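Long-range contacts in arylamine n-acetyltransferase (Mycobacterium smegmatis, PDB 1W5R), which catalyses the transfer of an acetyl group, in this family usually from acetyl-coenzyme A, to the amino nitrogen of arylamines: residues Gly10-Arg14 / Leu64-Arg69; Asn36-Phe41 / Ala214-Asp218; Asp45-Gly49 / Arg271-Val275; His154-Arg158 / Leu168-Val172; His206-Thr212 / Asn223-Arg227. The protein carries 1 engineered substitution. All blocks are in the same frame, centred on the assembly; numbering follows the deposited sequence.

Interaction 1 (Gly10-Arg14 / Leu64-Arg69); sequences GYLTR and LVDRRR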
# COMPACT_ATOMS: atom_id res chain seq x y z
N GLY A 10 -12.14 -26.82 19.03
CA GLY A 10 -11.35 -25.61 19.24
C GLY A 10 -10.68 -25.19 17.93
O GLY A 10 -10.75 -24.01 17.56
N TYR A 11 -10.07 -26.15 17.24
CA TYR A 11 -9.40 -25.84 15.97
C TYR A 11 -10.37 -25.35 14.91
O TYR A 11 -10.12 -24.34 14.24
CB TYR A 11 -8.61 -27.04 15.43
CG TYR A 11 -8.04 -26.80 14.05
CD1 TYR A 11 -6.84 -26.10 13.88
CD2 TYR A 11 -8.71 -27.26 12.91
CE1 TYR A 11 -6.33 -25.86 12.60
CE2 TYR A 11 -8.20 -27.04 11.64
CZ TYR A 11 -7.01 -26.35 11.49
OH TYR A 11 -6.51 -26.15 10.22
N LEU A 12 -11.50 -26.04 14.78
CA LEU A 12 -12.49 -25.70 13.77
C LEU A 12 -13.08 -24.32 14.00
O LEU A 12 -13.26 -23.56 13.05
CB LEU A 12 -13.58 -26.77 13.69
CG LEU A 12 -13.07 -28.14 13.21
CD1 LEU A 12 -14.09 -29.23 13.55
CD2 LEU A 12 -12.70 -28.16 11.73
N THR A 13 -13.37 -23.98 15.26
CA THR A 13 -13.79 -22.63 15.63
C THR A 13 -12.72 -21.57 15.30
O THR A 13 -13.04 -20.51 14.75
CB THR A 13 -14.16 -22.55 17.13
OG1 THR A 13 -15.24 -23.45 17.39
CG2 THR A 13 -14.59 -21.13 17.51
N ARG A 14 -11.47 -21.88 15.64
CA ARG A 14 -10.33 -21.02 15.35
C ARG A 14 -10.27 -20.65 13.87
O ARG A 14 -9.97 -19.50 13.52
CB ARG A 14 -9.04 -21.72 15.78
CG ARG A 14 -7.76 -20.92 15.52
CD ARG A 14 -7.55 -19.84 16.55
NE ARG A 14 -6.18 -19.35 16.51
CZ ARG A 14 -5.81 -18.14 16.10
NH1 ARG A 14 -6.71 -17.24 15.69
NH2 ARG A 14 -4.52 -17.81 16.10
N LEU A 64 -1.38 -22.40 19.07
CA LEU A 64 -2.00 -21.84 17.86
C LEU A 64 -3.51 -21.77 17.92
O LEU A 64 -4.13 -21.02 17.16
CB LEU A 64 -1.57 -22.62 16.62
CG LEU A 64 -0.26 -22.16 15.97
CD1 LEU A 64 0.91 -22.42 16.89
CD2 LEU A 64 -0.07 -22.88 14.62
N VAL A 65 -4.11 -22.57 18.80
CA VAL A 65 -5.56 -22.57 18.95
C VAL A 65 -5.94 -21.84 20.24
O VAL A 65 -6.54 -20.76 20.18
CB VAL A 65 -6.15 -24.00 18.87
CG1 VAL A 65 -7.67 -23.97 19.16
CG2 VAL A 65 -5.83 -24.64 17.50
N ASP A 66 -5.55 -22.39 21.39
CA ASP A 66 -6.05 -21.88 22.68
C ASP A 66 -5.53 -20.49 23.03
O ASP A 66 -6.25 -19.70 23.65
CB ASP A 66 -5.71 -22.84 23.82
CG ASP A 66 -6.35 -24.21 23.65
OD1 ASP A 66 -7.31 -24.36 22.85
OD2 ASP A 66 -5.88 -25.16 24.31
N ARG A 67 -4.30 -20.19 22.64
CA ARG A 67 -3.70 -18.89 22.99
C ARG A 67 -3.79 -17.84 21.88
O ARG A 67 -3.32 -16.71 22.05
CB ARG A 67 -2.25 -19.05 23.48
CG ARG A 67 -2.11 -20.04 24.64
CD ARG A 67 -0.78 -20.00 25.40
NE ARG A 67 0.34 -19.50 24.62
CZ ARG A 67 1.33 -20.24 24.14
NH1 ARG A 67 1.37 -21.56 24.35
NH2 ARG A 67 2.29 -19.65 23.45
N ARG A 68 -4.38 -18.22 20.75
CA ARG A 68 -4.62 -17.31 19.62
C ARG A 68 -3.33 -16.63 19.15
O ARG A 68 -3.29 -15.43 18.83
CB ARG A 68 -5.75 -16.31 19.95
CG ARG A 68 -7.09 -17.01 20.18
CD ARG A 68 -8.15 -16.05 20.70
NE ARG A 68 -9.40 -16.75 21.02
CZ ARG A 68 -10.46 -16.18 21.60
NH1 ARG A 68 -10.44 -14.90 21.95
NH2 ARG A 68 -11.55 -16.91 21.85
N ARG A 69 -2.28 -17.43 19.13
CA ARG A 69 -1.01 -17.06 18.54
C ARG A 69 -0.96 -17.70 17.16
O ARG A 69 -1.76 -18.59 16.87
CB ARG A 69 0.13 -17.65 19.39
CG ARG A 69 0.30 -16.95 20.76
CD ARG A 69 0.98 -15.60 20.65
NE ARG A 69 2.23 -15.69 19.91
CZ ARG A 69 3.41 -16.06 20.42
NH1 ARG A 69 4.47 -16.14 19.63
NH2 ARG A 69 3.53 -16.35 21.73
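Arg-14 reaches from helix 8-14 to the end of helix 57-66, where it binds backbone oxygens. Arg-14 CB lies 4.3 Å from Val-65 CG1. A bend at chi2 (78°) then turns the chain toward the opposing carbonyls: CG passes 4.0 Å from Leu-64 O, and CD sits beside the oxygens of both Leu-64 and Val-65. NE gives a nearly straight bond to Leu-64 O (2.7 Å, 174° at the hydrogen), with the oxygen in the guanidinium plane and NE in the carbonyl plane. The two helices belong to the helical N-terminal region of the arylamine N-acetyltransferase fold, and the arginine clasps the point where helix 57-66 ends and the chain turns away through Arg-68 (positive phi). Arg-14 CZ lies 3.8 Å from Arg-68 CA, over one face of the guanidinium. At the tip, Arg-14 NH2 donates to Arg-69 O at 3.0 Å, from well above that carbonyl plane, and more weakly to Leu-64 O. The side chain of Arg-69 is engaged elsewhere, by Asp-262, Glu-42 and Asp-45. Val-65 CG1 rests 3.5 Å from Gly-10 O, one turn before Arg-14, while Val-65 CG2 meets the edge of the Tyr-11 ring at CD1 (4.0 Å).

Interaction 2 (Asn36-Phe41 / Ala214-Asp218); sequences NRSIPF and AVVTD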
# COMPACT_ATOMS: atom_id res chain seq x y z
N ASN A 36 -5.55 -20.78 6.18
CA ASN A 36 -4.79 -19.70 5.55
C ASN A 36 -5.21 -18.33 6.07
O ASN A 36 -4.36 -17.47 6.33
CB ASN A 36 -5.04 -19.68 4.03
CG ASN A 36 -4.23 -20.72 3.25
OD1 ASN A 36 -3.18 -21.23 3.68
ND2 ASN A 36 -4.71 -20.99 2.06
N ARG A 37 -6.52 -18.10 6.17
CA ARG A 37 -7.00 -16.78 6.53
C ARG A 37 -7.11 -16.53 8.02
O ARG A 37 -7.30 -15.39 8.44
CB ARG A 37 -8.36 -16.45 5.86
CG ARG A 37 -9.56 -17.22 6.42
CD ARG A 37 -10.86 -16.81 5.75
NE ARG A 37 -10.92 -17.22 4.34
CZ ARG A 37 -11.46 -18.36 3.91
NH1 ARG A 37 -11.48 -18.62 2.60
NH2 ARG A 37 -11.98 -19.26 4.77
N SER A 38 -7.03 -17.60 8.82
CA SER A 38 -7.33 -17.51 10.25
C SER A 38 -6.15 -17.57 11.21
O SER A 38 -6.20 -16.95 12.29
CB SER A 38 -8.30 -18.64 10.65
OG SER A 38 -9.51 -18.58 9.92
N ILE A 39 -5.12 -18.35 10.86
CA ILE A 39 -3.97 -18.53 11.75
C ILE A 39 -2.75 -17.97 11.01
O ILE A 39 -2.34 -18.52 9.99
CB ILE A 39 -3.75 -20.02 12.16
CG1 ILE A 39 -5.04 -20.65 12.71
CG2 ILE A 39 -2.62 -20.13 13.19
CD1 ILE A 39 -4.89 -22.14 13.11
N PRO A 40 -2.20 -16.86 11.51
CA PRO A 40 -1.09 -16.26 10.79
C PRO A 40 0.24 -17.00 10.97
O PRO A 40 0.44 -17.71 11.96
CB PRO A 40 -1.01 -14.86 11.40
CG PRO A 40 -1.43 -15.07 12.84
CD PRO A 40 -2.54 -16.10 12.73
N PHE A 41 1.13 -16.84 9.99
CA PHE A 41 2.53 -17.18 10.18
C PHE A 41 3.12 -16.10 11.11
O PHE A 41 2.89 -14.90 10.91
CB PHE A 41 3.26 -17.17 8.83
CG PHE A 41 4.68 -17.63 8.91
CD1 PHE A 41 5.02 -18.92 8.48
CD2 PHE A 41 5.68 -16.78 9.38
CE1 PHE A 41 6.35 -19.36 8.53
CE2 PHE A 41 7.02 -17.22 9.45
CZ PHE A 41 7.35 -18.52 9.03
N ALA A 214 2.70 -13.28 8.59
CA ALA A 214 1.98 -13.35 7.32
C ALA A 214 0.59 -13.93 7.47
O ALA A 214 0.30 -14.63 8.45
CB ALA A 214 2.79 -14.16 6.29
N VAL A 215 -0.27 -13.64 6.51
CA VAL A 215 -1.59 -14.26 6.47
C VAL A 215 -2.06 -14.18 5.02
O VAL A 215 -1.58 -13.34 4.26
CB VAL A 215 -2.59 -13.58 7.45
CG1 VAL A 215 -3.04 -12.20 6.93
CG2 VAL A 215 -3.77 -14.51 7.74
N VAL A 216 -2.98 -15.07 4.63
CA VAL A 216 -3.44 -15.07 3.25
C VAL A 216 -4.96 -15.13 3.22
O VAL A 216 -5.55 -16.08 3.74
CB VAL A 216 -2.86 -16.25 2.42
CG1 VAL A 216 -3.34 -16.18 0.96
CG2 VAL A 216 -1.34 -16.23 2.46
N THR A 217 -5.57 -14.13 2.58
CA THR A 217 -7.02 -14.07 2.44
C THR A 217 -7.37 -14.48 1.01
O THR A 217 -6.48 -14.69 0.17
CB THR A 217 -7.53 -12.64 2.68
OG1 THR A 217 -7.05 -11.77 1.65
CG2 THR A 217 -7.06 -12.11 4.05
N ASP A 218 -8.67 -14.57 0.72
CA ASP A 218 -9.09 -14.90 -0.65
C ASP A 218 -8.51 -13.92 -1.67
O ASP A 218 -8.23 -14.32 -2.80
CB ASP A 218 -10.62 -14.90 -0.79
CG ASP A 218 -11.30 -15.96 0.06
OD1 ASP A 218 -10.61 -16.75 0.74
OD2 ASP A 218 -12.55 -16.01 0.02
O HOH W 1 -10.52 -14.44 3.17
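Arg-37 and Asp-218 meet with their flat groups strongly turned: the guanidinium and carboxylate planes are 75° apart. NH1 of Arg-37 donates to Asp-218 OD1 at 2.8 Å, almost straight (173°). The oxygen lies in the guanidinium plane and uses its syn lone pair. A water supports the same end, accepting from Arg-37 NE at 3.0 Å and from the backbone N of Asp-218. A bend at chi3 (69°) turns the guanidinium toward Asp-218. Nearer the backbone, Arg-37 CB lies 3.5 Å from Val-216 O. Further in, Val-215 directs CG2 at the end of helix 25-38, 3.3 Å from Asn-36 O, and Pro-40 CB packs on Val-215 CB. Phe-41 and Ala-214 face one another CB to CB at 4.0 Å as an antiparallel hydrogen-bonded pair, with Phe-41 N to Ala-214 O and Ala-214 N to Phe-41 O both 2.8 Å. Strand 41-42 thereby becomes an edge of the five-stranded sheet, two residues after helix 25-38 ends. The ring of Phe-41 leads away to Tyr-72, Phe-207 and the engineered Gln-73. Val-216 N also bonds Asn-36 O, so backbone bonds join the strand to both the helix end and the following extended chain. Asp-218 OD1 has a second cationic partner in Arg-153, which would probably favour its ionised form on this exposed side of the contact.

Interaction 3 (Asp45-Gly49 / Arg271-Val275); sequences DPLLG and RVAEV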
# COMPACT_ATOMS: atom_id res chain seq x y z
N ASP A 45 8.07 -16.02 18.93
CA ASP A 45 8.79 -16.80 19.95
C ASP A 45 10.31 -16.81 19.67
O ASP A 45 11.07 -16.33 20.50
CB ASP A 45 8.22 -18.22 20.11
CG ASP A 45 6.97 -18.25 20.99
OD1 ASP A 45 6.49 -17.19 21.45
OD2 ASP A 45 6.47 -19.38 21.22
N PRO A 46 10.76 -17.34 18.51
CA PRO A 46 12.22 -17.33 18.27
C PRO A 46 12.82 -15.93 18.27
O PRO A 46 13.96 -15.77 18.70
CB PRO A 46 12.38 -17.96 16.88
CG PRO A 46 11.09 -18.53 16.50
CD PRO A 46 10.02 -18.07 17.45
N LEU A 47 12.07 -14.95 17.79
CA LEU A 47 12.54 -13.55 17.83
C LEU A 47 12.90 -13.13 19.27
O LEU A 47 13.92 -12.44 19.50
CB LEU A 47 11.50 -12.59 17.23
CG LEU A 47 11.87 -11.10 17.25
CD1 LEU A 47 13.07 -10.81 16.36
CD2 LEU A 47 10.67 -10.24 16.86
N LEU A 48 12.08 -13.59 20.21
CA LEU A 48 12.21 -13.22 21.62
C LEU A 48 13.06 -14.22 22.41
O LEU A 48 13.10 -14.17 23.65
CB LEU A 48 10.83 -13.06 22.25
CG LEU A 48 10.06 -11.86 21.69
CD1 LEU A 48 8.58 -11.98 21.97
CD2 LEU A 48 10.62 -10.54 22.24
N GLY A 49 13.72 -15.13 21.70
CA GLY A 49 14.60 -16.11 22.36
C GLY A 49 13.87 -17.29 22.97
O GLY A 49 14.43 -18.02 23.80
N ARG A 271 12.32 -5.25 21.23
CA ARG A 271 12.98 -6.22 20.39
C ARG A 271 12.58 -6.04 18.92
O ARG A 271 13.40 -6.16 18.02
CB ARG A 271 12.65 -7.64 20.86
CG ARG A 271 13.23 -8.76 19.99
CD ARG A 271 14.75 -8.68 19.80
NE ARG A 271 15.22 -9.85 19.06
CZ ARG A 271 16.29 -9.90 18.27
NH1 ARG A 271 17.06 -8.82 18.10
NH2 ARG A 271 16.58 -11.03 17.64
N VAL A 272 11.31 -5.75 18.70
CA VAL A 272 10.83 -5.43 17.35
C VAL A 272 11.58 -4.21 16.80
O VAL A 272 11.95 -4.18 15.62
CB VAL A 272 9.31 -5.25 17.35
CG1 VAL A 272 8.83 -4.67 16.02
CG2 VAL A 272 8.65 -6.59 17.59
N ALA A 273 11.86 -3.22 17.65
CA ALA A 273 12.64 -2.06 17.21
C ALA A 273 13.99 -2.45 16.63
O ALA A 273 14.42 -1.91 15.61
CB ALA A 273 12.81 -1.06 18.35
N GLU A 274 14.66 -3.44 17.24
CA GLU A 274 15.98 -3.90 16.80
C GLU A 274 15.98 -4.50 15.40
O GLU A 274 17.00 -4.50 14.71
CB GLU A 274 16.56 -4.94 17.77
CG GLU A 274 16.96 -4.34 19.11
CD GLU A 274 17.50 -5.37 20.09
OE1 GLU A 274 17.34 -6.59 19.89
OE2 GLU A 274 18.09 -4.93 21.10
N VAL A 275 14.83 -5.03 14.99
CA VAL A 275 14.74 -5.80 13.75
C VAL A 275 13.85 -5.15 12.67
O VAL A 275 13.40 -5.82 11.75
CB VAL A 275 14.31 -7.28 14.01
CG1 VAL A 275 15.32 -7.96 14.92
CG2 VAL A 275 12.92 -7.36 14.60
O HOH W 2 16.12 -13.82 18.26
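Leu-47 and Arg-271 both hold CG opposite the backbone N, and a bend at chi2 of the arginine (55°) folds its chain over the leucine. The leucine closes helix 44-47, which ends in a Schellman motif: Gly-49, with positive phi, is the C-prime residue, its N bonding to Pro-46 O while Ile-50 N reaches Asp-45 O. Helix 268-274, near the C-terminus of the chain, supplies the other partner. Arg-271 NE donates to Leu-47 O at 2.9 Å in a nearly straight bond (170°). The oxygen lies in the guanidinium plane, while NE is tilted from the plane of the carbonyl. A backbone acceptor at the helix end is thus taken by a side chain from the second helix. A water also bridges the two groups, 2.9 Å from Leu-47 O and accepting from Arg-271 NH2. The remaining nitrogen, NH1, forms a salt bridge with Glu-274 OE1, one turn along its own helix, so partners on two sides limit rotation of the group. Apolar atoms fill in around these bonds. The side chains of Leu-48 and Arg-271 point oppositely as they pass, Leu-48 CD2 lying 3.8 Å from Arg-271 CB. Leu-47 CD2 touches Val-272 CG2, and Val-272 packs on helix 245-255. Val-275 CG1 lies over one face of the guanidinium, off centre, and Leu-47 CD1 approaches Arg-271 NE at 3.6 Å and Val-275 CG2 at 3.9 Å.

Interaction 4 (His154-Arg158 / Leu168-Val172); sequences HEPYR and LAAQV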
# COMPACT_ATOMS: atom_id res chain seq x y z
N HIS A 154 -4.96 -19.02 -5.71
CA HIS A 154 -4.19 -17.83 -6.05
C HIS A 154 -3.39 -18.11 -7.32
O HIS A 154 -4.01 -18.30 -8.38
CB HIS A 154 -3.34 -17.36 -4.86
CG HIS A 154 -4.16 -17.04 -3.65
ND1 HIS A 154 -4.37 -15.76 -3.18
CD2 HIS A 154 -4.89 -17.86 -2.84
CE1 HIS A 154 -5.16 -15.81 -2.12
NE2 HIS A 154 -5.48 -17.07 -1.89
N GLU A 155 -2.06 -18.18 -7.24
CA GLU A 155 -1.20 -18.32 -8.42
C GLU A 155 -1.05 -19.78 -8.80
O GLU A 155 -1.27 -20.67 -7.98
CB GLU A 155 0.22 -17.77 -8.16
CG GLU A 155 0.29 -16.41 -7.54
CD GLU A 155 0.33 -16.45 -6.02
OE1 GLU A 155 -0.16 -17.43 -5.42
OE2 GLU A 155 0.81 -15.47 -5.43
N PRO A 156 -0.66 -20.05 -10.06
CA PRO A 156 -0.26 -21.40 -10.41
C PRO A 156 1.00 -21.86 -9.66
O PRO A 156 1.91 -21.05 -9.41
CB PRO A 156 0.05 -21.32 -11.91
CG PRO A 156 -0.52 -20.03 -12.37
CD PRO A 156 -0.64 -19.12 -11.21
N TYR A 157 1.03 -23.13 -9.29
CA TYR A 157 2.23 -23.76 -8.70
C TYR A 157 2.62 -24.97 -9.54
O TYR A 157 1.82 -25.46 -10.34
CB TYR A 157 2.01 -24.19 -7.25
CG TYR A 157 2.05 -23.09 -6.21
CD1 TYR A 157 1.16 -22.01 -6.25
CD2 TYR A 157 2.98 -23.14 -5.16
CE1 TYR A 157 1.20 -20.99 -5.28
CE2 TYR A 157 3.01 -22.14 -4.18
CZ TYR A 157 2.13 -21.07 -4.26
OH TYR A 157 2.15 -20.09 -3.30
N ARG A 158 3.84 -25.47 -9.34
CA ARG A 158 4.32 -26.63 -10.09
C ARG A 158 5.33 -27.44 -9.28
O ARG A 158 6.27 -26.87 -8.68
CB ARG A 158 4.95 -26.20 -11.42
CG ARG A 158 5.31 -27.36 -12.33
CD ARG A 158 6.05 -26.90 -13.57
NE ARG A 158 6.33 -28.02 -14.47
CZ ARG A 158 7.40 -28.12 -15.26
NH1 ARG A 158 8.31 -27.16 -15.29
NH2 ARG A 158 7.56 -29.19 -16.02
N LEU A 168 9.07 -27.51 -5.31
CA LEU A 168 7.85 -26.73 -5.49
C LEU A 168 8.19 -25.32 -5.94
O LEU A 168 9.02 -24.64 -5.31
CB LEU A 168 7.06 -26.65 -4.18
CG LEU A 168 5.74 -25.88 -4.30
CD1 LEU A 168 4.74 -26.66 -5.14
CD2 LEU A 168 5.17 -25.59 -2.91
N ALA A 169 7.56 -24.87 -7.03
CA ALA A 169 7.70 -23.51 -7.52
C ALA A 169 6.34 -22.82 -7.60
O ALA A 169 5.31 -23.48 -7.73
CB ALA A 169 8.38 -23.48 -8.88
N ALA A 170 6.37 -21.50 -7.52
CA ALA A 170 5.18 -20.67 -7.67
C ALA A 170 5.39 -19.65 -8.77
O ALA A 170 6.50 -19.13 -8.94
CB ALA A 170 4.87 -19.94 -6.38
N GLN A 171 4.33 -19.38 -9.52
CA GLN A 171 4.39 -18.34 -10.54
C GLN A 171 4.06 -17.04 -9.85
O GLN A 171 2.88 -16.72 -9.61
CB GLN A 171 3.42 -18.63 -11.68
CG GLN A 171 3.63 -17.72 -12.88
CD GLN A 171 2.57 -17.95 -13.93
OE1 GLN A 171 2.55 -19.00 -14.57
NE2 GLN A 171 1.68 -16.99 -14.08
N VAL A 172 5.10 -16.31 -9.48
CA VAL A 172 4.93 -15.09 -8.72
C VAL A 172 5.05 -13.90 -9.66
O VAL A 172 6.13 -13.61 -10.20
CB VAL A 172 5.98 -14.98 -7.58
CG1 VAL A 172 5.77 -13.69 -6.78
CG2 VAL A 172 5.93 -16.21 -6.66
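Tyr-157 and Ala-170 form a non-hydrogen-bonded antiparallel pair next to the hydrogen-bonded pair Arg-158 and Ala-169, the two short runs lying 140° apart in direction. They belong to the beta hairpin of strands 157-162 and 165-172, part of the large antiparallel sheet of the beta-rich region of the fold. Arg-158 N donates to Ala-169 O and Ala-169 N returns a bond to Arg-158 O (2.9 Å). Beyond the strand proper, Gln-171 N bonds Pro-156 O at 2.9 Å, so the pairing extends into the chain that leads up to the strand. On the buried side, Tyr-157 lays one ring face over Ala-170. Ala-170 CB sits 3.7 Å from the centroid of the Tyr-157 ring, 16° off the normal, as a CH-pi contact, while Leu-168 CD1 comes to the ring edge at CD2. The phenol oxygen passes beyond the hairpin to bond Gln-136 O, which holds the far end of the ring. On the other side, where Arg-158 and Ala-169 lie, the arginine chain runs out extended, with NE bonded to Gly-147 O. Just before the strand, Pro-156 meets Gln-171 at a slant: the glutamine side chain is stretched out, and Gln-171 OE1 stops 3.9 Å from Pro-156 CG. Glu-155 bends at chi2 and sends its carboxylate to a salt bridge with Arg-221 of strand 220-225. Glu-155 CB rests 3.2 Å from Gln-171 O.

Interaction 5 (His206-Thr212 / Asn223-Arg227); sequences HFVTGLT and NLRGR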
# COMPACT_ATOMS: atom_id res chain seq x y z
N HIS A 206 17.16 -16.95 9.76
CA HIS A 206 16.23 -15.90 9.29
C HIS A 206 15.12 -15.64 10.31
O HIS A 206 14.63 -14.51 10.44
CB HIS A 206 15.61 -16.34 7.95
CG HIS A 206 14.84 -15.26 7.25
ND1 HIS A 206 13.47 -15.29 7.07
CD2 HIS A 206 15.27 -14.11 6.66
CE1 HIS A 206 13.09 -14.22 6.40
NE2 HIS A 206 14.16 -13.49 6.15
N PHE A 207 14.73 -16.68 11.04
CA PHE A 207 13.63 -16.56 12.00
C PHE A 207 14.07 -16.25 13.43
O PHE A 207 13.25 -16.18 14.33
CB PHE A 207 12.70 -17.78 11.91
CG PHE A 207 12.07 -17.91 10.57
CD1 PHE A 207 12.46 -18.94 9.71
CD2 PHE A 207 11.16 -16.96 10.13
CE1 PHE A 207 11.91 -19.03 8.42
CE2 PHE A 207 10.59 -17.05 8.84
CZ PHE A 207 10.98 -18.08 7.99
N VAL A 208 15.38 -16.02 13.60
CA VAL A 208 15.96 -15.53 14.85
C VAL A 208 16.40 -14.06 14.69
O VAL A 208 16.30 -13.28 15.63
CB VAL A 208 17.13 -16.42 15.35
CG1 VAL A 208 17.87 -15.80 16.55
CG2 VAL A 208 16.61 -17.80 15.75
N THR A 209 16.83 -13.68 13.49
CA THR A 209 17.42 -12.35 13.28
C THR A 209 16.44 -11.24 12.91
O THR A 209 16.82 -10.07 12.78
CB THR A 209 18.53 -12.39 12.20
OG1 THR A 209 17.97 -12.83 10.96
CG2 THR A 209 19.68 -13.31 12.62
N GLY A 210 15.19 -11.61 12.68
CA GLY A 210 14.18 -10.62 12.35
C GLY A 210 12.79 -11.16 12.59
O GLY A 210 12.63 -12.26 13.14
N LEU A 211 11.80 -10.38 12.15
CA LEU A 211 10.39 -10.64 12.40
C LEU A 211 9.67 -10.90 11.09
O LEU A 211 9.72 -10.06 10.18
CB LEU A 211 9.77 -9.39 13.05
CG LEU A 211 8.24 -9.36 13.15
CD1 LEU A 211 7.76 -10.28 14.25
CD2 LEU A 211 7.74 -7.94 13.39
N THR A 212 8.99 -12.05 10.99
CA THR A 212 8.15 -12.35 9.83
C THR A 212 6.75 -12.70 10.32
O THR A 212 6.59 -13.58 11.18
CB THR A 212 8.68 -13.54 9.00
OG1 THR A 212 9.95 -13.21 8.46
CG2 THR A 212 7.71 -13.89 7.86
N ASN A 223 2.59 -10.14 3.82
CA ASN A 223 3.85 -10.58 4.40
C ASN A 223 4.63 -9.43 4.99
O ASN A 223 5.09 -8.54 4.25
CB ASN A 223 4.73 -11.31 3.39
CG ASN A 223 5.91 -11.97 4.06
OD1 ASN A 223 5.74 -12.91 4.81
ND2 ASN A 223 7.10 -11.43 3.85
N LEU A 224 4.76 -9.45 6.31
CA LEU A 224 5.50 -8.43 7.06
C LEU A 224 6.88 -8.97 7.38
O LEU A 224 7.00 -10.05 7.95
CB LEU A 224 4.76 -8.14 8.36
CG LEU A 224 5.40 -7.14 9.33
CD1 LEU A 224 5.22 -5.71 8.79
CD2 LEU A 224 4.80 -7.24 10.73
N ARG A 225 7.93 -8.24 6.98
CA ARG A 225 9.27 -8.50 7.47
C ARG A 225 9.74 -7.21 8.12
O ARG A 225 9.84 -6.18 7.45
CB ARG A 225 10.22 -8.93 6.34
CG ARG A 225 11.67 -9.21 6.75
CD ARG A 225 11.75 -10.41 7.70
NE ARG A 225 13.13 -10.61 8.16
CZ ARG A 225 13.54 -11.66 8.88
NH1 ARG A 225 12.68 -12.62 9.22
NH2 ARG A 225 14.81 -11.74 9.25
N GLY A 226 10.00 -7.25 9.42
CA GLY A 226 10.40 -6.02 10.12
C GLY A 226 9.33 -4.94 9.97
O GLY A 226 8.15 -5.17 10.26
N ARG A 227 9.73 -3.74 9.52
CA ARG A 227 8.79 -2.62 9.32
C ARG A 227 8.02 -2.65 7.99
O ARG A 227 7.13 -1.82 7.76
CB ARG A 227 9.55 -1.29 9.37
CG ARG A 227 10.44 -1.08 8.16
CD ARG A 227 10.97 0.35 8.10
NE ARG A 227 12.12 0.58 8.98
CZ ARG A 227 12.18 1.51 9.94
NH1 ARG A 227 11.13 2.29 10.21
NH2 ARG A 227 13.30 1.63 10.64
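His-206 O is gripped by two nitrogens of one side chain, accepting from both Arg-225 NH1 and Arg-225 NH2 at 3.0 Å. The NH2 bond lies in the carbonyl plane, on a lone pair, whereas NH1 comes from above that plane. The same guanidinium lies flat on the His-206 imidazole, centres 3.6 Å apart and planes only 5° from parallel, with NE2 of the histidine over its centre. Gly-210 CA lies over the opposite face, 3.4 Å from Arg-225 NH2, leaving the cation sandwiched between a ring and the backbone. At the edge Arg-225 NH1 makes a further bond, to Thr-212 OG1 at 2.9 Å. A bend at chi2 (64°) turns the arginine back across the strand pair to reach these partners. Thr-212 and Arg-225 are a non-hydrogen-bonded antiparallel pair joining strands 212-216 and 220-225 in the five-stranded sheet of the fold. Just past it, Gly-226 N bonds Leu-211 O (2.9 Å), and that oxygen also receives a CA-H contact from Arg-225. Leu-211 CD2 and Leu-224 CD2 meet at 4.0 Å on the side of the sheet packed by helix 245-255. Arg-225 NE forms a salt bridge with the C-terminal carboxylate of Thr-278, so all three guanidinium nitrogens have acceptors. These bonds fix the rotation of the group and bring the weakly bonded helix 206-209 onto the strand pair. A cation stacked this closely would probably disfavour protonation of His-206.

Interaction 3 is a buried contact, whereas interactions 1, 2, 4 and 5 are partly buried, each with a side toward the surface. Interactions 1, 2, 3 and 5 all use an arginine, but in different settings: in 1 and 3 it binds carbonyls at helix ends, in 2 it forms a salt bridge at the exposed end, and in 5 it is stacked and bonded at once. Interaction 4, in the other sheet, instead relies on strand pairing and a ring-methyl contact. Interactions 2 and 5 share the five-stranded sheet, and 3 lies against 5, centres about 9 Å apart. Interaction 1 is joined to 3 by the Arg-69 to Asp-45 salt bridge.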